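Local coordinates for protein endo-arabinase (Bacteroides thetaiotaomicron, PDB 5C0P) that probably hydrolyses glycosidic bonds in arabinan as a member of glycoside hydrolase family 43, with magnesium bound in the crystal, at residues Trp132-Gly137 and Leu149-Glu154. Numbering follows the deposited sequence. Where two conformers were deposited one is given.
Sequences WMCLDG and LLFCRE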
ATOM      1  N   TRP A 132     -16.645   2.624  -8.983  1.00 17.13           N
ATOM      2  CA  TRP A 132     -16.154   3.347  -7.814  1.00 13.96           C
ATOM      3  C   TRP A 132     -14.765   3.911  -8.044  1.00 13.03           C
ATOM      4  O   TRP A 132     -13.917   3.249  -8.638  1.00 14.00           O
ATOM      5  CB  TRP A 132     -16.021   2.396  -6.625  1.00 17.32           C
ATOM      6  CG  TRP A 132     -17.283   1.921  -6.007  1.00 17.56           C
ATOM      7  CD1 TRP A 132     -18.557   2.261  -6.352  1.00 23.73           C
ATOM      8  CD2 TRP A 132     -17.389   1.016  -4.905  1.00 15.07           C
ATOM      9  NE1 TRP A 132     -19.458   1.613  -5.530  1.00 29.65           N
ATOM     10  CE2 TRP A 132     -18.760   0.841  -4.632  1.00 23.29           C
ATOM     11  CE3 TRP A 132     -16.458   0.333  -4.123  1.00 14.85           C
ATOM     12  CZ2 TRP A 132     -19.219   0.013  -3.606  1.00 22.41           C
ATOM     13  CZ3 TRP A 132     -16.912  -0.488  -3.105  1.00 14.11           C
ATOM     14  CH2 TRP A 132     -18.273  -0.646  -2.861  1.00 15.96           C
HETATM   15  N   MSE A 133     -14.538   5.138  -7.576  0.57 16.88           N
HETATM   16  CA  MSE A 133     -13.185   5.699  -7.525  0.57 14.51           C
HETATM   17  C   MSE A 133     -12.424   5.037  -6.388  0.57 14.02           C
HETATM   18  O   MSE A 133     -12.719   5.272  -5.209  0.57 15.07           O
HETATM   19  CB  MSE A 133     -13.215   7.206  -7.279  0.57 15.54           C
HETATM   20  CG  MSE A 133     -14.216   7.957  -8.111  0.57 21.87           C
HETATM   21 SE   MSE A 133     -13.464   9.547  -8.920  0.57 49.60          SE
HETATM   22  CE  MSE A 133     -12.445   8.627 -10.307  0.57 14.50           C
ATOM     23  N   CYS A 134     -11.442   4.216  -6.741  1.00 11.67           N
ATOM     24  CA  CYS A 134     -10.696   3.448  -5.745  1.00 10.98           C
ATOM     25  C   CYS A 134      -9.190   3.594  -5.893  1.00 13.44           C
ATOM     26  O   CYS A 134      -8.674   3.882  -6.976  1.00 11.87           O
ATOM     27  CB  CYS A 134     -11.031   1.959  -5.829  1.00 12.06           C
ATOM     28  SG  CYS A 134     -12.766   1.563  -5.629  1.00 12.97           S
ATOM     29  N   LEU A 135      -8.480   3.385  -4.791  1.00 10.67           N
ATOM     30  CA  LEU A 135      -7.029   3.473  -4.812  1.00 10.42           C
ATOM     31  C   LEU A 135      -6.386   2.633  -3.730  1.00 10.66           C
ATOM     32  O   LEU A 135      -7.063   2.129  -2.824  1.00 10.18           O
ATOM     33  CB  LEU A 135      -6.558   4.932  -4.710  1.00 13.23           C
ATOM     34  CG  LEU A 135      -7.062   5.866  -3.611  1.00 20.05           C
ATOM     35  CD1 LEU A 135      -6.400   5.612  -2.265  1.00 21.38           C
ATOM     36  CD2 LEU A 135      -6.835   7.314  -4.028  1.00 22.76           C
ATOM     37  N   ASP A 136      -5.070   2.478  -3.853  1.00 10.11           N
ATOM     38  CA  ASP A 136      -4.236   1.835  -2.843  1.00 10.50           C
ATOM     39  C   ASP A 136      -4.608   0.378  -2.600  1.00  9.38           C
ATOM     40  O   ASP A 136      -4.524  -0.102  -1.477  1.00 12.34           O
ATOM     41  CB  ASP A 136      -4.240   2.638  -1.519  1.00  9.98           C
ATOM     42  CG  ASP A 136      -3.498   3.963  -1.623  1.00 14.75           C
ATOM     43  OD1 ASP A 136      -2.908   4.259  -2.691  1.00 13.94           O
ATOM     44  OD2 ASP A 136      -3.499   4.718  -0.628  1.00 12.63           O
ATOM     45  N   GLY A 137      -5.028  -0.328  -3.650  1.00  8.87           N
ATOM     46  CA  GLY A 137      -5.300  -1.750  -3.525  1.00 11.45           C
ATOM     47  C   GLY A 137      -4.068  -2.525  -3.092  1.00 11.81           C
ATOM     48  O   GLY A 137      -2.999  -2.437  -3.723  1.00 11.66           O
ATOM     49  N   LEU A 149      -7.929  -8.725  -1.244  1.00 10.42           N
ATOM     50  CA  LEU A 149      -7.711  -7.365  -1.715  1.00  9.29           C
ATOM     51  C   LEU A 149      -8.223  -6.395  -0.653  1.00  9.14           C
ATOM     52  O   LEU A 149      -9.343  -6.544  -0.168  1.00  9.84           O
ATOM     53  CB  LEU A 149      -8.492  -7.149  -3.014  1.00  9.15           C
ATOM     54  CG  LEU A 149      -8.481  -5.726  -3.566  1.00  9.22           C
ATOM     55  CD1 LEU A 149      -7.092  -5.413  -4.127  1.00 11.64           C
ATOM     56  CD2 LEU A 149      -9.551  -5.571  -4.631  1.00 11.40           C
ATOM     57  N   LEU A 150      -7.401  -5.414  -0.286  1.00 10.30           N
ATOM     58  CA  LEU A 150      -7.844  -4.310   0.569  1.00  9.61           C
ATOM     59  C   LEU A 150      -7.755  -3.064  -0.293  1.00 10.66           C
ATOM     60  O   LEU A 150      -6.815  -2.918  -1.060  1.00 11.79           O
ATOM     61  CB  LEU A 150      -6.919  -4.135   1.773  1.00 11.36           C
ATOM     62  CG  LEU A 150      -6.583  -5.376   2.587  1.00 12.66           C
ATOM     63  CD1 LEU A 150      -5.565  -5.019   3.677  1.00 16.36           C
ATOM     64  CD2 LEU A 150      -7.837  -5.979   3.174  1.00 15.25           C
ATOM     65  N   PHE A 151      -8.731  -2.170  -0.199  1.00  9.29           N
ATOM     66  CA  PHE A 151      -8.647  -0.952  -0.993  1.00  8.46           C
ATOM     67  C   PHE A 151      -9.408   0.197  -0.366  1.00  9.33           C
ATOM     68  O   PHE A 151     -10.227   0.003   0.540  1.00 11.12           O
ATOM     69  CB  PHE A 151      -9.088  -1.179  -2.453  1.00 10.09           C
ATOM     70  CG  PHE A 151     -10.546  -1.521  -2.622  1.00 10.66           C
ATOM     71  CD1 PHE A 151     -11.497  -0.523  -2.799  1.00  9.69           C
ATOM     72  CD2 PHE A 151     -10.960  -2.850  -2.631  1.00 11.98           C
ATOM     73  CE1 PHE A 151     -12.835  -0.849  -2.974  1.00 12.29           C
ATOM     74  CE2 PHE A 151     -12.298  -3.184  -2.807  1.00 11.75           C
ATOM     75  CZ  PHE A 151     -13.237  -2.184  -2.979  1.00 11.78           C
ATOM     76  N   CYS A 152      -9.129   1.395  -0.861  1.00 10.63           N
ATOM     77  CA  CYS A 152      -9.846   2.588  -0.425  1.00  9.85           C
ATOM     78  C   CYS A 152     -10.837   3.011  -1.480  1.00 10.28           C
ATOM     79  O   CYS A 152     -10.571   2.917  -2.680  1.00 10.57           O
ATOM     80  CB  CYS A 152      -8.870   3.745  -0.254  1.00 10.30           C
ATOM     81  SG  CYS A 152      -7.601   3.438   0.960  1.00 13.14           S
ATOM     82  N   ARG A 153     -11.985   3.502  -1.032  1.00 11.23           N
ATOM     83  CA  ARG A 153     -12.883   4.196  -1.925  1.00 14.56           C
ATOM     84  C   ARG A 153     -12.693   5.659  -1.589  1.00 15.53           C
ATOM     85  O   ARG A 153     -12.895   6.072  -0.438  1.00 18.34           O
ATOM     86  CB  ARG A 153     -14.327   3.768  -1.703  1.00 14.78           C
ATOM     87  CG  ARG A 153     -15.200   4.176  -2.849  1.00 20.97           C
ATOM     88  CD  ARG A 153     -16.635   3.755  -2.686  1.00 17.62           C
ATOM     89  NE  ARG A 153     -17.428   4.434  -3.699  1.00 25.97           N
ATOM     90  CZ  ARG A 153     -18.749   4.382  -3.768  1.00 37.74           C
ATOM     91  NH1 ARG A 153     -19.425   3.675  -2.875  1.00 44.93           N
ATOM     92  NH2 ARG A 153     -19.389   5.036  -4.726  1.00 41.45           N
ATOM     93  N   GLU A 154     -12.297   6.428  -2.593  1.00 12.99           N
ATOM     94  CA  GLU A 154     -11.794   7.787  -2.396  1.00 19.82           C
ATOM     95  C   GLU A 154     -12.776   8.761  -1.748  1.00 16.12           C
ATOM     96  O   GLU A 154     -13.941   8.854  -2.135  1.00 13.94           O
ATOM     97  CB  GLU A 154     -11.263   8.360  -3.714  1.00 23.85           C
ATOM     98  CG  GLU A 154     -10.229   9.458  -3.506  1.00 33.34           C
ATOM     99  CD  GLU A 154      -9.370   9.725  -4.731  1.00 33.10           C
ATOM    100  OE1 GLU A 154      -9.556   9.055  -5.771  1.00 27.79           O
ATOM    101  OE2 GLU A 154      -8.493  10.609  -4.639  1.00 38.93           O
TER
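M133 O accepts the N-H of E154 in a nearly straight hydrogen bond (2.9 Å, 170° at the hydrogen), fastening the open end of a beta hairpin. Further in, L135 and C152 form an antiparallel hydrogen-bonded pair, C152 N to L135 O at 2.9 Å. On their face of the sheet, leucine's two methyls suit two neighbours: CD1 of L135 meets C152 CB (3.7 Å), CD2 the carboxylate carbon of E154, whose charge is met by R105. C134 and R153, the neighbouring non-hydrogen-bonded pair, turn to the other face. With CG anti to the backbone N (chi1 -164°), R153 is long and flat-ended enough to lay its guanidinium on the broad W132 indole, planes 6° apart: a cation-pi stack. The indole edge also meets F151 CE1, which lies 3.6 Å from C134 SG. A leucine in place of W132 would probably cost the guanidinium its flat platform and leave it freer to turn, though NE would keep its salt bridge to E157. D136, predicted to tune the active-site glutamate's pKa, accepts a hydrogen bond at OD2 from A206 N. Strand 162-168 flanks strand 147-153, strand 205-211 packs against L135 and C152, and E154 is the N-cap residue before helix 155-158, which supplies E157.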